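Local coordinates for putative mandelate racemase (Bordetella bronchiseptica, PDB 3OZY), which is of unknown function but, as an enolase-superfamily member of the mandelate racemase type, probably uses magnesium to act on a sugar-acid-like carboxylate substrate, at residues Gln34-Glu39 with Arg63-Val68; Glu39-Thr42 with Val46-Val49; Arg137-Tyr142 with Ala314-Val319; Phe328-Thr333 with Gly351-Pro356. One frame throughout, in Å; residues are numbered along the deposited sequence.

Contact 1. Residues Gln34-Glu39 with Arg63-Val68; sequences QMILVE and RAIEDV
CD1 of Ile-65 makes all the contacts from residues 63-68 to 34-39. It lies 3.9 Å from CG2 of Ile-36, and the same CD1 is 3.9 Å from CG2 of Val-38, so one methyl bridges two residues that sit two apart on the strand. Ile-65 gets there by an extended chain: with chi2 at 166°, CD1 is carried out to the end of the side chain. Ile-36 runs antiparallel to it and offers its branch methyl, while Val-38 comes at a slant and offers the methyl that lies beside its own backbone N. Nothing polar crosses here, and the three touching residues are buried.

This is the layer between sheet and helix in the N-terminal capping domain of the enolase superfamily, where strand 32-42 is the middle strand of a three-stranded antiparallel sheet and helix 58-73 packs on it. Val-8 of strand 5-16 and Ala-106 and Val-110 of helix 102-122 also touch Ile-65 and close the core around it.

The far side of the helix is polar and more open to solvent, with Asp-67 exposed and Arg-63 partly so. The two join in a salt bridge at 3.3 Å between NH1 of Arg-63 and OD2 of Asp-67, and CB of Asp-67 lies over one face of the guanidinium, toward its rim. NH2 of Arg-63 also pairs with OD1 of Asp-57 of the second subunit, at the dimer interface. Here the helix widens into a pi-type turn: N of Val-68 bonds to O of Ala-64 at 3.2 Å and reaches O of Arg-63 weakly as well.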
loop_
_atom_site.group_PDB
_atom_site.type_symbol
_atom_site.label_atom_id
_atom_site.label_comp_id
_atom_site.label_asym_id
_atom_site.label_seq_id
_atom_site.Cartn_x
_atom_site.Cartn_y
_atom_site.Cartn_z
ATOM N N GLN A 34 -12.699 -14.002 -9.231
ATOM C CA GLN A 34 -13.568 -13.040 -8.575
ATOM C C GLN A 34 -13.303 -11.629 -9.072
ATOM O O GLN A 34 -12.277 -11.353 -9.701
ATOM C CB GLN A 34 -13.350 -13.090 -7.060
ATOM C CG GLN A 34 -13.543 -14.489 -6.477
ATOM C CD GLN A 34 -13.538 -14.526 -4.958
ATOM O OE1 GLN A 34 -12.905 -13.703 -4.289
ATOM N NE2 GLN A 34 -14.243 -15.498 -4.401
ATOM N N MET A 35 -14.235 -10.735 -8.763
ATOM C CA MET A 35 -14.057 -9.318 -9.052
ATOM C C MET A 35 -15.070 -8.509 -8.278
ATOM O O MET A 35 -16.063 -9.038 -7.760
ATOM C CB MET A 35 -14.260 -9.031 -10.543
ATOM C CG MET A 35 -15.714 -9.172 -11.001
ATOM S SD MET A 35 -15.959 -8.859 -12.760
ATOM C CE MET A 35 -15.634 -7.097 -12.817
ATOM N N ILE A 36 -14.792 -7.216 -8.186
ATOM C CA ILE A 36 -15.811 -6.226 -7.888
ATOM C C ILE A 36 -16.214 -5.555 -9.190
ATOM O O ILE A 36 -15.362 -5.081 -9.941
ATOM C CB ILE A 36 -15.267 -5.126 -6.957
ATOM C CG1 ILE A 36 -15.056 -5.657 -5.543
ATOM C CG2 ILE A 36 -16.205 -3.915 -6.951
ATOM C CD1 ILE A 36 -16.347 -5.954 -4.786
ATOM N N LEU A 37 -17.517 -5.517 -9.459
ATOM C CA LEU A 37 -18.055 -4.702 -10.533
ATOM C C LEU A 37 -18.485 -3.374 -9.926
ATOM O O LEU A 37 -19.446 -3.321 -9.156
ATOM C CB LEU A 37 -19.247 -5.402 -11.204
ATOM C CG LEU A 37 -19.948 -4.596 -12.297
ATOM C CD1 LEU A 37 -19.017 -4.327 -13.454
ATOM C CD2 LEU A 37 -21.206 -5.319 -12.788
ATOM N N VAL A 38 -17.743 -2.315 -10.237
ATOM C CA VAL A 38 -18.081 -0.984 -9.754
ATOM C C VAL A 38 -19.188 -0.412 -10.622
ATOM O O VAL A 38 -19.176 -0.580 -11.840
ATOM C CB VAL A 38 -16.857 -0.048 -9.811
ATOM C CG1 VAL A 38 -17.225 1.365 -9.332
ATOM C CG2 VAL A 38 -15.713 -0.625 -8.980
ATOM N N GLU A 39 -20.147 0.252 -9.981
ATOM C CA GLU A 39 -21.226 0.927 -10.689
ATOM C C GLU A 39 -21.382 2.335 -10.127
ATOM O O GLU A 39 -21.699 2.508 -8.951
ATOM C CB GLU A 39 -22.530 0.136 -10.540
ATOM C CG GLU A 39 -23.689 0.708 -11.342
ATOM C CD GLU A 39 -25.008 0.003 -11.066
ATOM O OE1 GLU A 39 -25.013 -1.028 -10.366
ATOM O OE2 GLU A 39 -26.048 0.488 -11.553
ATOM N N ARG A 63 -15.896 -2.286 0.778
ATOM C CA ARG A 63 -15.891 -1.264 1.820
ATOM C C ARG A 63 -15.110 -0.027 1.381
ATOM O O ARG A 63 -15.575 1.102 1.545
ATOM C CB ARG A 63 -15.300 -1.831 3.112
ATOM C CG ARG A 63 -15.157 -0.832 4.248
ATOM C CD ARG A 63 -16.497 -0.378 4.820
ATOM N NE ARG A 63 -16.246 0.717 5.755
ATOM C CZ ARG A 63 -17.184 1.395 6.411
ATOM N NH1 ARG A 63 -18.468 1.097 6.258
ATOM N NH2 ARG A 63 -16.825 2.381 7.221
ATOM N N ALA A 64 -13.916 -0.225 0.830
ATOM C CA ALA A 64 -13.118 0.913 0.390
ATOM C C ALA A 64 -13.847 1.724 -0.675
ATOM O O ALA A 64 -13.829 2.953 -0.657
ATOM C CB ALA A 64 -11.776 0.440 -0.138
ATOM N N ILE A 65 -14.483 1.036 -1.614
ATOM C CA ILE A 65 -15.148 1.707 -2.716
ATOM C C ILE A 65 -16.426 2.430 -2.267
ATOM O O ILE A 65 -16.614 3.615 -2.559
ATOM C CB ILE A 65 -15.430 0.720 -3.863
ATOM C CG1 ILE A 65 -14.102 0.302 -4.507
ATOM C CG2 ILE A 65 -16.370 1.351 -4.897
ATOM C CD1 ILE A 65 -14.207 -0.914 -5.427
ATOM N N GLU A 66 -17.287 1.732 -1.539
ATOM C CA GLU A 66 -18.573 2.317 -1.162
ATOM C C GLU A 66 -18.485 3.334 -0.021
ATOM O O GLU A 66 -19.214 4.333 -0.019
ATOM C CB GLU A 66 -19.574 1.208 -0.799
ATOM C CG GLU A 66 -19.914 0.312 -1.982
ATOM C CD GLU A 66 -20.970 -0.741 -1.687
ATOM O OE1 GLU A 66 -21.375 -0.889 -0.513
ATOM O OE2 GLU A 66 -21.388 -1.423 -2.644
ATOM N N ASP A 67 -17.583 3.103 0.925
ATOM C CA ASP A 67 -17.635 3.820 2.201
ATOM C C ASP A 67 -16.413 4.683 2.512
ATOM O O ASP A 67 -16.437 5.473 3.465
ATOM C CB ASP A 67 -17.876 2.819 3.336
ATOM C CG ASP A 67 -19.144 2.022 3.139
ATOM O OD1 ASP A 67 -20.230 2.635 3.072
ATOM O OD2 ASP A 67 -19.056 0.783 3.032
ATOM N N VAL A 68 -15.344 4.536 1.735
ATOM C CA VAL A 68 -14.181 5.403 1.887
ATOM C C VAL A 68 -14.093 6.334 0.683
ATOM O O VAL A 68 -14.113 7.555 0.831
ATOM C CB VAL A 68 -12.875 4.603 2.083
ATOM C CG1 VAL A 68 -11.691 5.551 2.256
ATOM C CG2 VAL A 68 -12.986 3.695 3.301
#

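Contact 2. Residues Glu39-Thr42 with Val46-Val49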
loop_
_atom_site.group_PDB
_atom_site.type_symbol
_atom_site.label_atom_id
_atom_site.label_comp_id
_atom_site.label_asym_id
_atom_site.label_seq_id
_atom_site.Cartn_x
_atom_site.Cartn_y
_atom_site.Cartn_z
ATOM N N GLU A 39 -20.147 0.252 -9.981
ATOM C CA GLU A 39 -21.226 0.927 -10.689
ATOM C C GLU A 39 -21.382 2.335 -10.127
ATOM O O GLU A 39 -21.699 2.508 -8.951
ATOM C CB GLU A 39 -22.530 0.136 -10.540
ATOM C CG GLU A 39 -23.689 0.708 -11.342
ATOM C CD GLU A 39 -25.008 0.003 -11.066
ATOM O OE1 GLU A 39 -25.013 -1.028 -10.366
ATOM O OE2 GLU A 39 -26.048 0.488 -11.553
ATOM N N VAL A 40 -21.125 3.343 -10.956
ATOM C CA VAL A 40 -21.318 4.731 -10.551
ATOM C C VAL A 40 -22.581 5.260 -11.216
ATOM O O VAL A 40 -22.698 5.257 -12.442
ATOM C CB VAL A 40 -20.113 5.612 -10.943
ATOM C CG1 VAL A 40 -20.406 7.089 -10.645
ATOM C CG2 VAL A 40 -18.857 5.145 -10.213
ATOM N N ARG A 41 -23.530 5.695 -10.394
ATOM C CA ARG A 41 -24.809 6.191 -10.891
ATOM C C ARG A 41 -24.892 7.706 -10.779
ATOM O O ARG A 41 -24.240 8.313 -9.932
ATOM C CB ARG A 41 -25.959 5.570 -10.097
ATOM C CG ARG A 41 -26.056 4.059 -10.220
ATOM C CD ARG A 41 -27.198 3.540 -9.363
ATOM N NE ARG A 41 -27.472 2.124 -9.591
ATOM C CZ ARG A 41 -28.467 1.457 -9.010
ATOM N NH1 ARG A 41 -29.278 2.077 -8.163
ATOM N NH2 ARG A 41 -28.651 0.172 -9.275
ATOM N N THR A 42 -25.713 8.306 -11.636
ATOM C CA THR A 42 -25.926 9.752 -11.610
ATOM C C THR A 42 -27.408 10.097 -11.561
ATOM O O THR A 42 -28.272 9.254 -11.820
ATOM C CB THR A 42 -25.342 10.450 -12.850
ATOM O OG1 THR A 42 -25.905 9.878 -14.037
ATOM C CG2 THR A 42 -23.815 10.332 -12.881
ATOM N N VAL A 46 -27.167 8.289 -16.202
ATOM C CA VAL A 46 -25.987 7.847 -16.948
ATOM C C VAL A 46 -25.079 7.097 -15.984
ATOM O O VAL A 46 -24.696 7.625 -14.937
ATOM C CB VAL A 46 -25.206 9.014 -17.566
ATOM C CG1 VAL A 46 -24.042 8.484 -18.407
ATOM C CG2 VAL A 46 -26.130 9.887 -18.417
ATOM N N THR A 47 -24.749 5.860 -16.336
ATOM C CA THR A 47 -24.025 4.968 -15.438
ATOM C C THR A 47 -22.684 4.566 -16.034
ATOM O O THR A 47 -22.580 4.351 -17.237
ATOM C CB THR A 47 -24.849 3.697 -15.165
ATOM O OG1 THR A 47 -26.084 4.061 -14.536
ATOM C CG2 THR A 47 -24.092 2.742 -14.256
ATOM N N GLY A 48 -21.658 4.483 -15.189
ATOM C CA GLY A 48 -20.382 3.918 -15.603
ATOM C C GLY A 48 -20.044 2.694 -14.776
ATOM O O GLY A 48 -20.425 2.606 -13.612
ATOM N N VAL A 49 -19.329 1.745 -15.372
ATOM C CA VAL A 49 -18.870 0.566 -14.639
ATOM C C VAL A 49 -17.351 0.416 -14.718
ATOM O O VAL A 49 -16.699 0.954 -15.623
ATOM C CB VAL A 49 -19.542 -0.748 -15.129
ATOM C CG1 VAL A 49 -21.057 -0.683 -14.949
ATOM C CG2 VAL A 49 -19.181 -1.044 -16.576
HETATM O O HOH W 1 -27.372 1.955 -13.260
HETATM O O HOH W 2 -27.123 6.351 -13.316
#
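Val-40 and Gly-48 face each other as the hydrogen-bonded pair of a beta hairpin, formed by strands 32-42 and 48-50 of the N-terminal capping domain. N of Val-40 donates to O of Gly-48 at 2.8 Å, and N of Gly-48 answers O of Val-40 at 3.0 Å. Glu-39 and Val-49 form the adjoining non-hydrogen-bonded pair.

Near the turn a side chain takes over from the backbone. Thr-42 holds OG1 between its backbone N and carbonyl carbon (chi1 56°), and from there OG1 donates to O of Val-46 at 2.7 Å, in the carbonyl plane and on a lone pair. Thr-47 has the opposite sense of rotation, chi1 -61°, which places its methyl CG2 3.6 Å from CG of Glu-39 and turns its hydroxyl toward two waters.

Glu-39 is fully stretched, and its carboxylate is shared out. OE1 goes to NE2 of His-11 on strand 5-16, whereas OE2 takes NE of Arg-41 at 2.9 Å, a nearly straight salt bridge that lies in the guanidinium plane but reaches the carboxylate from above its own plane. Arg-41 is spoken for on its far side too, since NH1 pairs with Glu-7. On the opposite side of the sheet Val-40 packs on Ala-113 and Leu-117 of helix 102-122.

Two waters bridge the strands at the Thr-47 hydroxyl. One accepts from N of Thr-42 at 2.9 Å and also binds the Thr-47 hydroxyl; the other donates to OE2 of Glu-39 at 2.6 Å and lies 2.8 Å from OG1 of Thr-47.

Contact 3. Residues Arg137-Tyr142 with Ala314-Val319; sequences RGVRAY and ANLHLV
Val-139 meets Leu-316 and Val-319 by apolar packing alone. The shortest approach is between two methyls, CG1 of Val-139 and CG1 of Val-319, at 3.6 Å; the two valine side chains meet there at about a right angle. Leu-316 comes from one turn earlier on the helix. Its CD1 sits 4.0 Å from CG1 of Val-139 and about as far from CB and CG2 of Val-139, so that a single leucine methyl rests against the whole branched end of the valine. The leucine does not start out aimed at the strand: with CG anti to its backbone N (chi1 -173°), the chain swings its tip across, running antiparallel to the valine.

Hydrogen bonds serve the two elements separately, and none passes between them. The helix is held by its own turns, as in the 2.8 Å bond from N of Val-319 to O of Asn-315. Buried polar side chains on its other flanks have partners of their own: Asn-315 binds Thr-311, Asp-277 and Ala-278, and His-317 uses both ring nitrogens, one on N of Tyr-127 and one on O of Leu-361.

Backbone pairing fixes the strand. Val-139 bonds to Val-353 on one side, and Arg-140 and Tyr-142 bond to Phe-328 on the other.

In the enolase-type barrel, strand 139-146 is the first barrel strand and helix 309-321 the last of the seven that follow barrel strands in turn. Phe-328 of strand 328-331 touches all three residues, and Trp-301 of strand 300-301 borders Val-319, so the helix lies across the seam where the barrel closes.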
loop_
_atom_site.group_PDB
_atom_site.type_symbol
_atom_site.label_atom_id
_atom_site.label_comp_id
_atom_site.label_asym_id
_atom_site.label_seq_id
_atom_site.Cartn_x
_atom_site.Cartn_y
_atom_site.Cartn_z
ATOM N N ARG A 137 -4.640 -0.946 -37.081
ATOM C CA ARG A 137 -4.965 -2.273 -37.609
ATOM C C ARG A 137 -5.327 -3.273 -36.512
ATOM O O ARG A 137 -5.820 -4.367 -36.798
ATOM C CB ARG A 137 -3.792 -2.829 -38.417
ATOM C CG ARG A 137 -3.337 -1.942 -39.564
ATOM C CD ARG A 137 -4.352 -1.915 -40.691
ATOM N NE ARG A 137 -3.889 -1.105 -41.815
ATOM C CZ ARG A 137 -4.103 0.202 -41.929
ATOM N NH1 ARG A 137 -4.776 0.852 -40.988
ATOM N NH2 ARG A 137 -3.644 0.858 -42.987
ATOM N N GLY A 138 -5.067 -2.905 -35.262
ATOM C CA GLY A 138 -5.287 -3.802 -34.143
ATOM C C GLY A 138 -4.060 -3.933 -33.262
ATOM O O GLY A 138 -2.983 -3.454 -33.612
ATOM N N VAL A 139 -4.241 -4.613 -32.136
ATOM C CA VAL A 139 -3.252 -4.694 -31.074
ATOM C C VAL A 139 -2.753 -6.132 -30.902
ATOM O O VAL A 139 -3.544 -7.040 -30.652
ATOM C CB VAL A 139 -3.883 -4.194 -29.751
ATOM C CG1 VAL A 139 -2.974 -4.475 -28.555
ATOM C CG2 VAL A 139 -4.218 -2.707 -29.851
ATOM N N ARG A 140 -1.447 -6.338 -31.038
ATOM C CA ARG A 140 -0.883 -7.676 -30.872
ATOM C C ARG A 140 -1.032 -8.179 -29.437
ATOM O O ARG A 140 -0.605 -7.505 -28.486
ATOM C CB ARG A 140 0.591 -7.688 -31.269
ATOM C CG ARG A 140 1.205 -9.067 -31.173
ATOM C CD ARG A 140 2.705 -8.981 -31.110
ATOM N NE ARG A 140 3.326 -10.249 -31.468
ATOM C CZ ARG A 140 4.630 -10.409 -31.606
ATOM N NH1 ARG A 140 5.438 -9.372 -31.413
ATOM N NH2 ARG A 140 5.129 -11.594 -31.941
ATOM N N ALA A 141 -1.642 -9.354 -29.288
ATOM C CA ALA A 141 -1.914 -9.941 -27.975
ATOM C C ALA A 141 -0.989 -11.111 -27.671
ATOM O O ALA A 141 -0.398 -11.719 -28.577
ATOM C CB ALA A 141 -3.368 -10.403 -27.885
ATOM N N TYR A 142 -0.859 -11.432 -26.394
ATOM C CA TYR A 142 -0.172 -12.642 -25.994
ATOM C C TYR A 142 -1.053 -13.464 -25.078
ATOM O O TYR A 142 -1.858 -12.921 -24.321
ATOM C CB TYR A 142 1.181 -12.345 -25.342
ATOM C CG TYR A 142 1.190 -11.780 -23.926
ATOM C CD1 TYR A 142 1.125 -12.621 -22.815
ATOM C CD2 TYR A 142 1.364 -10.412 -23.700
ATOM C CE1 TYR A 142 1.200 -12.115 -21.521
ATOM C CE2 TYR A 142 1.426 -9.896 -22.411
ATOM C CZ TYR A 142 1.347 -10.750 -21.326
ATOM O OH TYR A 142 1.429 -10.265 -20.025
ATOM N N ALA A 314 -10.462 -1.976 -20.304
ATOM C CA ALA A 314 -9.983 -0.657 -19.884
ATOM C C ALA A 314 -8.562 -0.442 -20.386
ATOM O O ALA A 314 -8.248 0.601 -20.964
ATOM C CB ALA A 314 -10.040 -0.511 -18.372
ATOM N N ASN A 315 -7.692 -1.421 -20.153
ATOM C CA ASN A 315 -6.326 -1.319 -20.662
ATOM C C ASN A 315 -6.258 -1.295 -22.186
ATOM O O ASN A 315 -5.434 -0.588 -22.759
ATOM C CB ASN A 315 -5.447 -2.439 -20.103
ATOM C CG ASN A 315 -5.088 -2.216 -18.657
ATOM O OD1 ASN A 315 -4.313 -1.316 -18.336
ATOM N ND2 ASN A 315 -5.662 -3.024 -17.766
ATOM N N LEU A 316 -7.118 -2.061 -22.850
ATOM C CA LEU A 316 -7.055 -2.146 -24.303
ATOM C C LEU A 316 -7.352 -0.806 -24.984
ATOM O O LEU A 316 -6.743 -0.484 -26.005
ATOM C CB LEU A 316 -7.995 -3.238 -24.807
ATOM C CG LEU A 316 -7.893 -3.544 -26.296
ATOM C CD1 LEU A 316 -6.442 -3.805 -26.707
ATOM C CD2 LEU A 316 -8.782 -4.737 -26.619
ATOM N N HIS A 317 -8.291 -0.035 -24.442
ATOM C CA HIS A 317 -8.534 1.300 -24.987
ATOM C C HIS A 317 -7.254 2.126 -24.968
ATOM O O HIS A 317 -6.917 2.807 -25.942
ATOM C CB HIS A 317 -9.637 2.023 -24.205
ATOM C CG HIS A 317 -11.016 1.575 -24.568
ATOM N ND1 HIS A 317 -11.710 2.109 -25.631
ATOM C CD2 HIS A 317 -11.817 0.625 -24.029
ATOM C CE1 HIS A 317 -12.890 1.514 -25.725
ATOM N NE2 HIS A 317 -12.976 0.608 -24.767
ATOM N N LEU A 318 -6.535 2.062 -23.850
ATOM C CA LEU A 318 -5.309 2.841 -23.721
ATOM C C LEU A 318 -4.210 2.307 -24.626
ATOM O O LEU A 318 -3.505 3.074 -25.278
ATOM C CB LEU A 318 -4.819 2.854 -22.276
ATOM C CG LEU A 318 -5.502 3.879 -21.379
ATOM C CD1 LEU A 318 -7.013 3.658 -21.288
ATOM C CD2 LEU A 318 -4.873 3.856 -19.993
ATOM N N VAL A 319 -4.056 0.987 -24.658
ATOM C CA VAL A 319 -3.027 0.376 -25.488
ATOM C C VAL A 319 -3.259 0.681 -26.966
ATOM O O VAL A 319 -2.318 1.002 -27.698
ATOM C CB VAL A 319 -2.941 -1.138 -25.225
ATOM C CG1 VAL A 319 -2.092 -1.846 -26.278
ATOM C CG2 VAL A 319 -2.399 -1.370 -23.816
#

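Contact 4. Residues Phe328-Thr333 with Gly351-Pro356; sequences FEWDIT and GLVQPP
Val-353 packs its two methyls against Phe-328 and Trp-330, at the place where the (beta/alpha)7-beta barrel of the enolase superfamily closes. Strand 328-331 is the eighth barrel strand and pairs in parallel with strand 139-146; the short strand 352-353 runs antiparallel along that same strand's other edge. The contact therefore links two strands that are not sheet neighbours, by side chains alone.

CB of Val-353 points toward the aromatic pair but stays behind its methyls. The first branch, CG1, is anti to the carbonyl carbon (chi1 -61°) and reaches the six-membered ring of Trp-330, 4.3 Å from CE3, with CZ3 of that tryptophan almost equally near. The second branch, CG2, is left between the backbone N and the carbonyl carbon and comes to 4.4 Å from CD2 of Phe-328. Both methyls approach their rings obliquely, and at these distances the fit is easy rather than tight.

The two rings also meet each other. CE3 of Trp-330 lies in the plane of the Phe-328 ring, at its edge, 3.9 Å from CE2 of Phe-328. Val-312 of helix 309-321 touches Trp-330 as well, as do Met-338 and Leu-346 from loops.

Past the packing, the strand ends in an Asx turn at Asp-331, whose other oxygen, OD2, is held by Arg-33 and Asn-335. OD1 of Asp-331 accepts from N of Thr-333 at 2.9 Å and, on its syn lone pair, from OG1 of Thr-333 at 2.7 Å.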
loop_
_atom_site.group_PDB
_atom_site.type_symbol
_atom_site.label_atom_id
_atom_site.label_comp_id
_atom_site.label_asym_id
_atom_site.label_seq_id
_atom_site.Cartn_x
_atom_site.Cartn_y
_atom_site.Cartn_z
ATOM N N PHE A 328 0.003 -7.274 -25.700
ATOM C CA PHE A 328 -1.190 -7.069 -24.894
ATOM C C PHE A 328 -1.640 -8.340 -24.193
ATOM O O PHE A 328 -1.987 -9.329 -24.840
ATOM C CB PHE A 328 -2.341 -6.531 -25.746
ATOM C CG PHE A 328 -3.548 -6.192 -24.936
ATOM C CD1 PHE A 328 -3.553 -5.049 -24.158
ATOM C CD2 PHE A 328 -4.648 -7.032 -24.895
ATOM C CE1 PHE A 328 -4.638 -4.726 -23.372
ATOM C CE2 PHE A 328 -5.743 -6.713 -24.110
ATOM C CZ PHE A 328 -5.736 -5.559 -23.347
ATOM N N GLU A 329 -1.655 -8.305 -22.861
ATOM C CA GLU A 329 -1.969 -9.490 -22.065
ATOM C C GLU A 329 -3.422 -9.939 -22.221
ATOM O O GLU A 329 -4.349 -9.160 -22.002
ATOM C CB GLU A 329 -1.655 -9.237 -20.585
ATOM C CG GLU A 329 -1.905 -10.459 -19.720
ATOM C CD GLU A 329 -1.369 -10.322 -18.308
ATOM O OE1 GLU A 329 -1.378 -9.202 -17.741
ATOM O OE2 GLU A 329 -0.946 -11.352 -17.737
ATOM N N TRP A 330 -3.608 -11.208 -22.587
ATOM C CA TRP A 330 -4.945 -11.785 -22.696
ATOM C C TRP A 330 -5.044 -13.100 -21.925
ATOM O O TRP A 330 -4.486 -14.117 -22.338
ATOM C CB TRP A 330 -5.363 -11.991 -24.164
ATOM C CG TRP A 330 -6.844 -12.203 -24.253
ATOM C CD1 TRP A 330 -7.529 -13.335 -23.918
ATOM C CD2 TRP A 330 -7.828 -11.235 -24.645
ATOM N NE1 TRP A 330 -8.880 -13.130 -24.077
ATOM C CE2 TRP A 330 -9.089 -11.854 -24.534
ATOM C CE3 TRP A 330 -7.763 -9.913 -25.097
ATOM C CZ2 TRP A 330 -10.279 -11.192 -24.846
ATOM C CZ3 TRP A 330 -8.940 -9.258 -25.414
ATOM C CH2 TRP A 330 -10.184 -9.897 -25.280
ATOM N N ASP A 331 -5.776 -13.065 -20.818
ATOM C CA ASP A 331 -6.017 -14.225 -19.952
ATOM C C ASP A 331 -6.699 -15.348 -20.729
ATOM O O ASP A 331 -7.841 -15.184 -21.175
ATOM C CB ASP A 331 -6.939 -13.749 -18.812
ATOM C CG ASP A 331 -7.284 -14.818 -17.777
ATOM O OD1 ASP A 331 -6.963 -16.012 -17.940
ATOM O OD2 ASP A 331 -7.907 -14.421 -16.762
ATOM N N ILE A 332 -6.008 -16.484 -20.871
ATOM C CA ILE A 332 -6.577 -17.653 -21.560
ATOM C C ILE A 332 -6.920 -18.796 -20.611
ATOM O O ILE A 332 -7.281 -19.897 -21.051
ATOM C CB ILE A 332 -5.690 -18.161 -22.738
ATOM C CG1 ILE A 332 -4.222 -18.409 -22.328
ATOM C CG2 ILE A 332 -5.756 -17.174 -23.891
ATOM C CD1 ILE A 332 -4.004 -19.374 -21.178
ATOM N N THR A 333 -6.814 -18.547 -19.310
ATOM C CA THR A 333 -7.154 -19.563 -18.318
ATOM C C THR A 333 -8.673 -19.631 -18.134
ATOM O O THR A 333 -9.404 -18.787 -18.648
ATOM C CB THR A 333 -6.453 -19.300 -16.952
ATOM O OG1 THR A 333 -7.050 -18.170 -16.302
ATOM C CG2 THR A 333 -4.970 -19.037 -17.155
ATOM N N GLY A 351 -3.239 -12.333 -35.269
ATOM C CA GLY A 351 -2.625 -12.165 -33.962
ATOM C C GLY A 351 -3.035 -10.906 -33.218
ATOM O O GLY A 351 -2.546 -10.658 -32.110
ATOM N N LEU A 352 -3.938 -10.125 -33.810
ATOM C CA LEU A 352 -4.337 -8.828 -33.263
ATOM C C LEU A 352 -5.760 -8.835 -32.723
ATOM O O LEU A 352 -6.635 -9.523 -33.259
ATOM C CB LEU A 352 -4.250 -7.753 -34.340
ATOM C CG LEU A 352 -3.009 -7.715 -35.221
ATOM C CD1 LEU A 352 -3.122 -6.521 -36.165
ATOM C CD2 LEU A 352 -1.724 -7.637 -34.395
ATOM N N VAL A 353 -5.994 -8.050 -31.670
ATOM C CA VAL A 353 -7.345 -7.787 -31.180
ATOM C C VAL A 353 -7.698 -6.320 -31.435
ATOM O O VAL A 353 -6.817 -5.480 -31.613
ATOM C CB VAL A 353 -7.496 -8.104 -29.667
ATOM C CG1 VAL A 353 -7.226 -9.580 -29.393
ATOM C CG2 VAL A 353 -6.557 -7.238 -28.840
ATOM N N GLN A 354 -8.990 -6.017 -31.456
ATOM C CA GLN A 354 -9.447 -4.637 -31.590
ATOM C C GLN A 354 -10.178 -4.230 -30.324
ATOM O O GLN A 354 -10.852 -5.051 -29.705
ATOM C CB GLN A 354 -10.383 -4.481 -32.792
ATOM C CG GLN A 354 -9.710 -4.659 -34.158
ATOM C CD GLN A 354 -8.854 -3.471 -34.569
ATOM O OE1 GLN A 354 -8.748 -2.474 -33.847
ATOM N NE2 GLN A 354 -8.236 -3.573 -35.740
ATOM N N PRO A 355 -10.055 -2.956 -29.928
ATOM C CA PRO A 355 -10.801 -2.509 -28.751
ATOM C C PRO A 355 -12.306 -2.559 -29.014
ATOM O O PRO A 355 -12.718 -2.510 -30.171
ATOM C CB PRO A 355 -10.335 -1.055 -28.571
ATOM C CG PRO A 355 -9.839 -0.640 -29.911
ATOM C CD PRO A 355 -9.239 -1.879 -30.518
ATOM N N PRO A 356 -13.113 -2.672 -27.951
ATOM C CA PRO A 356 -14.570 -2.597 -28.097
ATOM C C PRO A 356 -14.963 -1.284 -28.765
ATOM O O PRO A 356 -14.314 -0.258 -28.551
ATOM C CB PRO A 356 -15.068 -2.630 -26.647
ATOM C CG PRO A 356 -13.954 -3.264 -25.867
ATOM C CD PRO A 356 -12.701 -2.791 -26.542
#

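In the fold
From the N terminus, strand 32-42 serves first. Contact 2 closes the tightest loop, three residues wide, by folding 46-49 back on 39-42; contact 1 spans more chain, from 34-39 to 63-68, and so encloses that hairpin, with Glu-39 common to both. Together they hold the sheet and first helix of the capping domain. After further helices the chain enters the barrel at strand 139-146. Contact 3 makes the long closure, 171 residues, from the first barrel strand to the seventh barrel helix, 309-321, and contact 4 follows in series, closing a short loop beyond it. Their centres are 7 Å apart, because both strands of contact 4 pair with strand 139-146, which contact 3 uses.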